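Long-range contact in sulfatase (Bacteroides fragilis CAG:558, PDB 6USS), which probably hydrolyses aryl sulfate esters with the help of a bound calcium ion: residues Asn156-Phe168 with Ala246-Tyr260. The protein carries 1 engineered substitution. Residues are numbered along the deposited sequence; the frame is centred on the assembly and turned at random.
Sequences NGYHTIHCGKAHF and AKEYNQPFFLYMAHY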
ATOM      1  N   ASN A 156     -11.133  -3.231   7.688  1.00 23.55           N
ATOM      2  CA  ASN A 156     -11.763  -3.989   8.762  1.00 19.87           C
ATOM      3  C   ASN A 156     -10.782  -4.876   9.522  1.00 21.46           C
ATOM      4  O   ASN A 156     -11.218  -5.737  10.292  1.00 20.59           O
ATOM      5  CB  ASN A 156     -12.907  -4.840   8.218  1.00 21.69           C
ATOM      6  CG  ASN A 156     -14.187  -4.056   8.070  1.00 22.37           C
ATOM      7  OD1 ASN A 156     -15.030  -4.044   8.971  1.00 20.13           O
ATOM      8  ND2 ASN A 156     -14.349  -3.399   6.925  1.00 18.40           N
ATOM      9  N   GLY A 157      -9.473  -4.699   9.316  1.00 24.89           N
ATOM     10  CA  GLY A 157      -8.472  -5.357  10.135  1.00 23.28           C
ATOM     11  C   GLY A 157      -7.694  -6.473   9.475  1.00 16.93           C
ATOM     12  O   GLY A 157      -6.823  -7.054  10.127  1.00 19.17           O
ATOM     13  N   TYR A 158      -7.946  -6.785   8.213  1.00 17.59           N
ATOM     14  CA  TYR A 158      -7.187  -7.839   7.556  1.00 19.99           C
ATOM     15  C   TYR A 158      -5.835  -7.330   7.069  1.00 21.30           C
ATOM     16  O   TYR A 158      -5.682  -6.159   6.703  1.00 19.88           O
ATOM     17  CB  TYR A 158      -7.980  -8.413   6.384  1.00 18.41           C
ATOM     18  CG  TYR A 158      -8.908  -9.526   6.803  1.00 20.84           C
ATOM     19  CD1 TYR A 158     -10.078  -9.247   7.517  1.00 16.98           C
ATOM     20  CD2 TYR A 158      -8.619 -10.857   6.492  1.00 17.19           C
ATOM     21  CE1 TYR A 158     -10.939 -10.255   7.903  1.00 14.89           C
ATOM     22  CE2 TYR A 158      -9.472 -11.872   6.874  1.00 18.84           C
ATOM     23  CZ  TYR A 158     -10.627 -11.572   7.584  1.00 21.59           C
ATOM     24  OH  TYR A 158     -11.471 -12.600   7.966  1.00 21.30           O
ATOM     25  N   HIS A 159      -4.839  -8.220   7.101  1.00 20.94           N
ATOM     26  CA  HIS A 159      -3.559  -7.988   6.435  1.00 21.36           C
ATOM     27  C   HIS A 159      -3.689  -8.538   5.015  1.00 22.30           C
ATOM     28  O   HIS A 159      -3.867  -9.746   4.830  1.00 20.77           O
ATOM     29  CB  HIS A 159      -2.415  -8.656   7.196  1.00 17.25           C
ATOM     30  CG  HIS A 159      -1.093  -8.573   6.493  1.00 21.33           C
ATOM     31  ND1 HIS A 159      -0.473  -7.374   6.206  1.00 21.41           N
ATOM     32  CD2 HIS A 159      -0.271  -9.541   6.018  1.00 23.14           C
ATOM     33  CE1 HIS A 159       0.677  -7.607   5.596  1.00 19.31           C
ATOM     34  NE2 HIS A 159       0.823  -8.914   5.468  1.00 19.04           N
ATOM     35  N   THR A 160      -3.631  -7.654   4.015  1.00 18.29           N
ATOM     36  CA  THR A 160      -3.998  -7.998   2.644  1.00 16.13           C
ATOM     37  C   THR A 160      -2.754  -8.171   1.783  1.00 17.34           C
ATOM     38  O   THR A 160      -1.895  -7.281   1.742  1.00 16.86           O
ATOM     39  CB  THR A 160      -4.894  -6.914   2.054  1.00 16.53           C
ATOM     40  OG1 THR A 160      -4.244  -5.649   2.194  1.00 21.27           O
ATOM     41  CG2 THR A 160      -6.197  -6.854   2.813  1.00 19.45           C
ATOM     42  N   ILE A 161      -2.669  -9.304   1.092  1.00 13.13           N
ATOM     43  CA  ILE A 161      -1.506  -9.661   0.288  1.00 13.84           C
ATOM     44  C   ILE A 161      -1.969  -9.965  -1.128  1.00 18.66           C
ATOM     45  O   ILE A 161      -2.878 -10.782  -1.320  1.00 16.57           O
ATOM     46  CB  ILE A 161      -0.769 -10.887   0.856  1.00 15.58           C
ATOM     47  CG1 ILE A 161      -0.407 -10.683   2.319  1.00 17.15           C
ATOM     48  CG2 ILE A 161       0.452 -11.214   0.014  1.00 11.98           C
ATOM     49  CD1 ILE A 161      -0.004 -11.955   3.007  1.00 15.93           C
ATOM     50  N   HIS A 162      -1.325  -9.328  -2.111  1.00 15.64           N
ATOM     51  CA  HIS A 162      -1.490  -9.654  -3.523  1.00 15.66           C
ATOM     52  C   HIS A 162      -0.225 -10.300  -4.086  1.00 15.96           C
ATOM     53  O   HIS A 162       0.889  -9.778  -3.916  1.00 15.93           O
ATOM     54  CB  HIS A 162      -1.817  -8.434  -4.387  1.00 14.04           C
ATOM     55  CG  HIS A 162      -1.687  -8.721  -5.850  1.00 13.47           C
ATOM     56  ND1 HIS A 162      -2.689  -9.330  -6.580  1.00 16.71           N
ATOM     57  CD2 HIS A 162      -0.631  -8.604  -6.689  1.00 14.93           C
ATOM     58  CE1 HIS A 162      -2.276  -9.511  -7.824  1.00 16.99           C
ATOM     59  NE2 HIS A 162      -1.031  -9.079  -7.916  1.00 20.16           N
ATOM     60  N   CYS A 163      -0.409 -11.397  -4.815  1.00 15.33           N
ATOM     61  CA  CYS A 163       0.712 -12.136  -5.373  1.00 16.26           C
ATOM     62  C   CYS A 163       0.355 -12.617  -6.770  1.00 19.29           C
ATOM     63  O   CYS A 163      -0.567 -13.429  -6.931  1.00 20.39           O
ATOM     64  CB  CYS A 163       1.067 -13.312  -4.465  1.00 15.14           C
ATOM     65  SG  CYS A 163       2.462 -14.285  -5.091  1.00 24.33           S
ATOM     66  N   GLY A 164       1.085 -12.120  -7.771  1.00 19.00           N
ATOM     67  CA  GLY A 164       0.851 -12.534  -9.146  1.00 16.76           C
ATOM     68  C   GLY A 164       0.167 -11.523 -10.057  1.00 18.51           C
ATOM     69  O   GLY A 164       0.452 -10.321 -10.002  1.00 16.73           O
ATOM     70  N   LYS A 165      -0.726 -12.018 -10.915  1.00 16.21           N
ATOM     71  CA  LYS A 165      -1.383 -11.191 -11.922  1.00 16.13           C
ATOM     72  C   LYS A 165      -2.443 -10.300 -11.285  1.00 19.26           C
ATOM     73  O   LYS A 165      -3.406 -10.795 -10.692  1.00 19.99           O
ATOM     74  CB  LYS A 165      -2.015 -12.076 -12.993  1.00 15.95           C
ATOM     75  CG  LYS A 165      -3.110 -11.409 -13.794  1.00 17.22           C
ATOM     76  CD  LYS A 165      -3.240 -12.076 -15.150  1.00 19.14           C
ATOM     77  CE  LYS A 165      -4.518 -11.646 -15.850  1.00 20.55           C
ATOM     78  NZ  LYS A 165      -4.750 -12.471 -17.059  1.00 17.89           N
ATOM     79  N   ALA A 166      -2.272  -8.984 -11.408  1.00 17.53           N
ATOM     80  CA  ALA A 166      -3.273  -8.039 -10.902  1.00 16.67           C
ATOM     81  C   ALA A 166      -4.209  -7.649 -12.042  1.00 19.58           C
ATOM     82  O   ALA A 166      -5.380  -8.041 -12.056  1.00 18.56           O
ATOM     83  CB  ALA A 166      -2.591  -6.829 -10.264  1.00 15.44           C
ATOM     84  N   HIS A 167      -3.702  -6.880 -13.004  1.00 22.23           N
ATOM     85  CA  HIS A 167      -4.439  -6.599 -14.232  1.00 20.56           C
ATOM     86  C   HIS A 167      -5.771  -5.895 -13.930  1.00 19.14           C
ATOM     87  O   HIS A 167      -6.821  -6.251 -14.457  1.00 18.71           O
ATOM     88  CB  HIS A 167      -4.637  -7.906 -15.006  1.00 17.50           C
ATOM     89  CG  HIS A 167      -5.024  -7.727 -16.443  1.00 24.32           C
ATOM     90  ND1 HIS A 167      -5.680  -8.706 -17.168  1.00 27.22           N
ATOM     91  CD2 HIS A 167      -4.843  -6.690 -17.292  1.00 22.29           C
ATOM     92  CE1 HIS A 167      -5.888  -8.276 -18.401  1.00 19.07           C
ATOM     93  NE2 HIS A 167      -5.384  -7.059 -18.504  1.00 19.90           N
ATOM     94  N   PHE A 168      -5.726  -4.895 -13.044  1.00 17.49           N
ATOM     95  CA  PHE A 168      -6.912  -4.149 -12.620  1.00 15.53           C
ATOM     96  C   PHE A 168      -7.047  -2.795 -13.298  1.00 22.27           C
ATOM     97  O   PHE A 168      -8.166  -2.283 -13.415  1.00 21.04           O
ATOM     98  CB  PHE A 168      -6.900  -3.886 -11.108  1.00 15.38           C
ATOM     99  CG  PHE A 168      -7.005  -5.123 -10.254  1.00 17.67           C
ATOM    100  CD1 PHE A 168      -8.039  -6.040 -10.436  1.00 13.81           C
ATOM    101  CD2 PHE A 168      -6.066  -5.360  -9.246  1.00 16.21           C
ATOM    102  CE1 PHE A 168      -8.129  -7.183  -9.634  1.00 17.37           C
ATOM    103  CE2 PHE A 168      -6.155  -6.501  -8.434  1.00 20.40           C
ATOM    104  CZ  PHE A 168      -7.180  -7.414  -8.630  1.00 17.00           C
ATOM    105  N   ALA A 246       3.248 -12.583   7.771  1.00 21.65           N
ATOM    106  CA  ALA A 246       1.895 -12.355   8.285  1.00 22.27           C
ATOM    107  C   ALA A 246       1.670 -13.028   9.639  1.00 24.48           C
ATOM    108  O   ALA A 246       0.851 -12.557  10.439  1.00 21.52           O
ATOM    109  CB  ALA A 246       0.858 -12.845   7.278  1.00 18.30           C
ATOM    110  N   LYS A 247       2.384 -14.120   9.918  1.00 20.65           N
ATOM    111  CA  LYS A 247       2.276 -14.737  11.230  1.00 23.75           C
ATOM    112  C   LYS A 247       2.743 -13.795  12.346  1.00 27.65           C
ATOM    113  O   LYS A 247       2.304 -13.945  13.490  1.00 29.41           O
ATOM    114  CB  LYS A 247       3.071 -16.041  11.245  1.00 25.12           C
ATOM    115  CG  LYS A 247       2.267 -17.278  10.954  1.00 21.92           C
ATOM    116  CD  LYS A 247       3.028 -18.521  11.404  1.00 31.66           C
ATOM    117  CE  LYS A 247       2.159 -19.417  12.321  1.00 43.41           C
ATOM    118  NZ  LYS A 247       2.949 -20.479  13.053  1.00 38.06           N
ATOM    119  N   GLU A 248       3.598 -12.812  12.034  1.00 23.45           N
ATOM    120  CA  GLU A 248       4.062 -11.843  13.030  1.00 21.63           C
ATOM    121  C   GLU A 248       2.965 -10.887  13.486  1.00 24.93           C
ATOM    122  O   GLU A 248       3.072 -10.311  14.576  1.00 27.96           O
ATOM    123  CB  GLU A 248       5.210 -10.997  12.470  1.00 26.56           C
ATOM    124  CG  GLU A 248       6.491 -11.744  12.142  1.00 29.78           C
ATOM    125  CD  GLU A 248       7.212 -12.248  13.366  1.00 28.62           C
ATOM    126  OE1 GLU A 248       7.022 -11.674  14.466  1.00 27.08           O
ATOM    127  OE2 GLU A 248       7.964 -13.232  13.224  1.00 36.64           O
ATOM    128  N   TYR A 249       1.940 -10.660  12.667  1.00 25.26           N
ATOM    129  CA  TYR A 249       0.930  -9.658  12.968  1.00 21.55           C
ATOM    130  C   TYR A 249      -0.289 -10.321  13.579  1.00 24.51           C
ATOM    131  O   TYR A 249      -0.771 -11.342  13.071  1.00 25.77           O
ATOM    132  CB  TYR A 249       0.507  -8.918  11.708  1.00 19.27           C
ATOM    133  CG  TYR A 249       1.603  -8.213  10.962  1.00 18.06           C
ATOM    134  CD1 TYR A 249       2.843  -7.954  11.547  1.00 17.78           C
ATOM    135  CD2 TYR A 249       1.376  -7.768   9.663  1.00 20.39           C
ATOM    136  CE1 TYR A 249       3.840  -7.276  10.828  1.00 22.56           C
ATOM    137  CE2 TYR A 249       2.337  -7.089   8.953  1.00 19.14           C
ATOM    138  CZ  TYR A 249       3.566  -6.846   9.523  1.00 22.23           C
ATOM    139  OH  TYR A 249       4.503  -6.183   8.765  1.00 24.73           O
ATOM    140  N   ASN A 250      -0.807  -9.726  14.655  1.00 21.15           N
ATOM    141  CA  ASN A 250      -1.976 -10.299  15.318  1.00 22.40           C
ATOM    142  C   ASN A 250      -3.262  -9.773  14.664  1.00 18.92           C
ATOM    143  O   ASN A 250      -4.028  -8.985  15.226  1.00 19.94           O
ATOM    144  CB  ASN A 250      -1.939 -10.029  16.815  1.00 17.59           C
ATOM    145  CG  ASN A 250      -3.185 -10.536  17.503  1.00 19.57           C
ATOM    146  OD1 ASN A 250      -3.665 -11.635  17.204  1.00 21.88           O
ATOM    147  ND2 ASN A 250      -3.754  -9.717  18.383  1.00 19.98           N
ATOM    148  N   GLN A 251      -3.492 -10.270  13.444  1.00 19.04           N
ATOM    149  CA  GLN A 251      -4.626  -9.929  12.590  1.00 24.36           C
ATOM    150  C   GLN A 251      -4.771 -11.038  11.557  1.00 23.62           C
ATOM    151  O   GLN A 251      -3.776 -11.687  11.213  1.00 24.35           O
ATOM    152  CB  GLN A 251      -4.429  -8.560  11.892  1.00 19.30           C
ATOM    153  CG  GLN A 251      -3.071  -8.361  11.211  1.00 20.18           C
ATOM    154  CD  GLN A 251      -2.925  -7.025  10.464  1.00 22.01           C
ATOM    155  OE1 GLN A 251      -3.912  -6.390  10.073  1.00 20.02           O
ATOM    156  NE2 GLN A 251      -1.682  -6.593  10.279  1.00 18.75           N
ATOM    157  N   PRO A 252      -5.974 -11.285  11.048  1.00 14.10           N
ATOM    158  CA  PRO A 252      -6.123 -12.289   9.993  1.00 13.36           C
ATOM    159  C   PRO A 252      -5.576 -11.741   8.686  1.00 22.76           C
ATOM    160  O   PRO A 252      -5.356 -10.536   8.524  1.00 19.62           O
ATOM    161  CB  PRO A 252      -7.632 -12.509   9.917  1.00 16.61           C
ATOM    162  CG  PRO A 252      -8.206 -11.184  10.328  1.00 19.97           C
ATOM    163  CD  PRO A 252      -7.230 -10.563  11.317  1.00 13.28           C
ATOM    164  N   PHE A 253      -5.354 -12.645   7.740  1.00 20.14           N
ATOM    165  CA  PHE A 253      -4.824 -12.240   6.451  1.00 19.34           C
ATOM    166  C   PHE A 253      -5.765 -12.634   5.314  1.00 21.45           C
ATOM    167  O   PHE A 253      -6.661 -13.478   5.451  1.00 18.91           O
ATOM    168  CB  PHE A 253      -3.419 -12.817   6.216  1.00 17.57           C
ATOM    169  CG  PHE A 253      -3.374 -14.318   6.068  1.00 25.92           C
ATOM    170  CD1 PHE A 253      -3.723 -14.937   4.866  1.00 23.80           C
ATOM    171  CD2 PHE A 253      -2.931 -15.114   7.114  1.00 20.83           C
ATOM    172  CE1 PHE A 253      -3.659 -16.311   4.738  1.00 24.72           C
ATOM    173  CE2 PHE A 253      -2.859 -16.497   6.985  1.00 19.37           C
ATOM    174  CZ  PHE A 253      -3.225 -17.095   5.811  1.00 24.42           C
ATOM    175  N   PHE A 254      -5.546 -11.983   4.185  1.00 18.99           N
ATOM    176  CA  PHE A 254      -6.199 -12.332   2.940  1.00 14.98           C
ATOM    177  C   PHE A 254      -5.090 -12.365   1.905  1.00 16.48           C
ATOM    178  O   PHE A 254      -4.398 -11.363   1.706  1.00 20.94           O
ATOM    179  CB  PHE A 254      -7.280 -11.316   2.590  1.00 12.91           C
ATOM    180  CG  PHE A 254      -7.775 -11.425   1.192  1.00 16.40           C
ATOM    181  CD1 PHE A 254      -8.570 -12.489   0.803  1.00 17.80           C
ATOM    182  CD2 PHE A 254      -7.450 -10.455   0.249  1.00 21.57           C
ATOM    183  CE1 PHE A 254      -9.045 -12.583  -0.507  1.00 20.93           C
ATOM    184  CE2 PHE A 254      -7.914 -10.549  -1.067  1.00 17.18           C
ATOM    185  CZ  PHE A 254      -8.713 -11.609  -1.440  1.00 15.11           C
ATOM    186  N   LEU A 255      -4.867 -13.526   1.312  1.00 16.95           N
ATOM    187  CA  LEU A 255      -3.889 -13.688   0.254  1.00 14.15           C
ATOM    188  C   LEU A 255      -4.628 -13.886  -1.060  1.00 17.41           C
ATOM    189  O   LEU A 255      -5.373 -14.859  -1.211  1.00 17.57           O
ATOM    190  CB  LEU A 255      -2.982 -14.876   0.547  1.00 15.64           C
ATOM    191  CG  LEU A 255      -2.127 -15.329  -0.641  1.00 17.08           C
ATOM    192  CD1 LEU A 255      -1.280 -14.195  -1.117  1.00 12.84           C
ATOM    193  CD2 LEU A 255      -1.249 -16.524  -0.261  1.00 13.97           C
ATOM    194  N   TYR A 256      -4.436 -12.965  -2.001  1.00 17.21           N
ATOM    195  CA  TYR A 256      -4.951 -13.138  -3.363  1.00 17.63           C
ATOM    196  C   TYR A 256      -3.832 -13.755  -4.189  1.00 18.33           C
ATOM    197  O   TYR A 256      -2.992 -13.057  -4.760  1.00 19.12           O
ATOM    198  CB  TYR A 256      -5.415 -11.812  -3.961  1.00 14.77           C
ATOM    199  CG  TYR A 256      -5.964 -11.887  -5.389  1.00 15.36           C
ATOM    200  CD1 TYR A 256      -6.800 -12.926  -5.802  1.00 14.42           C
ATOM    201  CD2 TYR A 256      -5.669 -10.885  -6.315  1.00 17.32           C
ATOM    202  CE1 TYR A 256      -7.321 -12.972  -7.118  1.00 14.22           C
ATOM    203  CE2 TYR A 256      -6.180 -10.919  -7.611  1.00 17.86           C
ATOM    204  CZ  TYR A 256      -7.007 -11.963  -8.010  1.00 15.80           C
ATOM    205  OH  TYR A 256      -7.494 -11.966  -9.306  1.00 14.86           O
ATOM    206  N   MET A 257      -3.816 -15.086  -4.248  1.00 18.85           N
ATOM    207  CA  MET A 257      -2.796 -15.815  -5.006  1.00 18.81           C
ATOM    208  C   MET A 257      -3.282 -15.944  -6.441  1.00 17.09           C
ATOM    209  O   MET A 257      -4.036 -16.854  -6.776  1.00 17.21           O
ATOM    210  CB  MET A 257      -2.539 -17.177  -4.374  1.00 17.47           C
ATOM    211  CG  MET A 257      -1.379 -17.929  -4.984  1.00 17.73           C
ATOM    212  SD  MET A 257       0.182 -17.218  -4.438  1.00 24.74           S
ATOM    213  CE  MET A 257       1.357 -18.060  -5.509  1.00 18.27           C
ATOM    214  N   ALA A 258      -2.845 -15.022  -7.303  1.00 16.34           N
ATOM    215  CA  ALA A 258      -3.344 -14.923  -8.675  1.00 16.52           C
ATOM    216  C   ALA A 258      -2.218 -15.275  -9.647  1.00 14.41           C
ATOM    217  O   ALA A 258      -1.429 -14.413 -10.027  1.00 12.58           O
ATOM    218  CB  ALA A 258      -3.902 -13.526  -8.949  1.00 13.43           C
ATOM    219  N   HIS A 259      -2.176 -16.539 -10.068  1.00 18.54           N
ATOM    220  CA  HIS A 259      -1.091 -17.040 -10.906  1.00 18.83           C
ATOM    221  C   HIS A 259      -1.082 -16.382 -12.281  1.00 21.15           C
ATOM    222  O   HIS A 259      -2.125 -15.989 -12.819  1.00 21.99           O
ATOM    223  CB  HIS A 259      -1.197 -18.558 -11.078  1.00 14.18           C
ATOM    224  CG  HIS A 259      -0.539 -19.312  -9.979  1.00 15.00           C
ATOM    225  ND1 HIS A 259       0.825 -19.482  -9.916  1.00 17.40           N
ATOM    226  CD2 HIS A 259      -1.044 -19.899  -8.869  1.00 16.11           C
ATOM    227  CE1 HIS A 259       1.135 -20.150  -8.819  1.00 15.57           C
ATOM    228  NE2 HIS A 259       0.016 -20.419  -8.168  1.00 19.28           N
ATOM    229  N   TYR A 260       0.121 -16.256 -12.847  1.00 16.08           N
ATOM    230  CA  TYR A 260       0.204 -15.940 -14.267  1.00 22.40           C
ATOM    231  C   TYR A 260      -0.065 -17.175 -15.120  1.00 21.80           C
ATOM    232  O   TYR A 260      -0.591 -17.050 -16.234  1.00 22.53           O
ATOM    233  CB  TYR A 260       1.567 -15.331 -14.603  1.00 22.14           C
ATOM    234  CG  TYR A 260       1.675 -13.895 -14.182  1.00 15.74           C
ATOM    235  CD1 TYR A 260       1.118 -12.891 -14.952  1.00 15.41           C
ATOM    236  CD2 TYR A 260       2.319 -13.542 -13.008  1.00 16.79           C
ATOM    237  CE1 TYR A 260       1.193 -11.577 -14.567  1.00 18.40           C
ATOM    238  CE2 TYR A 260       2.400 -12.223 -12.600  1.00 17.84           C
ATOM    239  CZ  TYR A 260       1.835 -11.233 -13.391  1.00 19.91           C
ATOM    240  OH  TYR A 260       1.914  -9.898 -13.030  1.00 16.69           O
TER
HETATM  241  O   HOH W   1      -6.013 -10.510 -10.854  1.00 14.51           O
HETATM  242  O   HOH W   2      -0.038  -8.023 -12.825  1.00 22.46           O
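H159–G164 pairs in parallel with F253–A258, two neighbouring strands in the mixed central sheet of the sulfatase domain. Seven backbone hydrogen bonds join the strands and the residues flanking them, from H159 N to P252 O (2.8 Å) to K165 N to A258 O (2.6 Å). P252 also sets CG over the centre of the Y158 ring, 3.6 Å from the centroid. On the face toward helix 231-247, the branched I161 and L255 meet through methyls, CG2 to CD1 at 3.6 Å, while C163 SG lies 3.8 Å from M257 SD. There too H159, its ring anti to the backbone N (chi1 174°), offers a face to the edge of Y249 in a T-shaped pair; E184 holds its ND1. On the opposite face, H162 and Y256 run rim to rim, and both have polar ends to use: H162 NE2 donates to G164 O (2.8 Å), Y256 OH to a water held by the K165 and A166 carbonyls. G164, at positive phi, has no CB to strike A258 O. Just past this C-terminal strand end, K165 CB lies over the Y260 ring; its NZ bonds G193 O and forms a salt bridge with calcium ligand D42, probably helping balance the acidic ligands while the bonded strands hold its backbone.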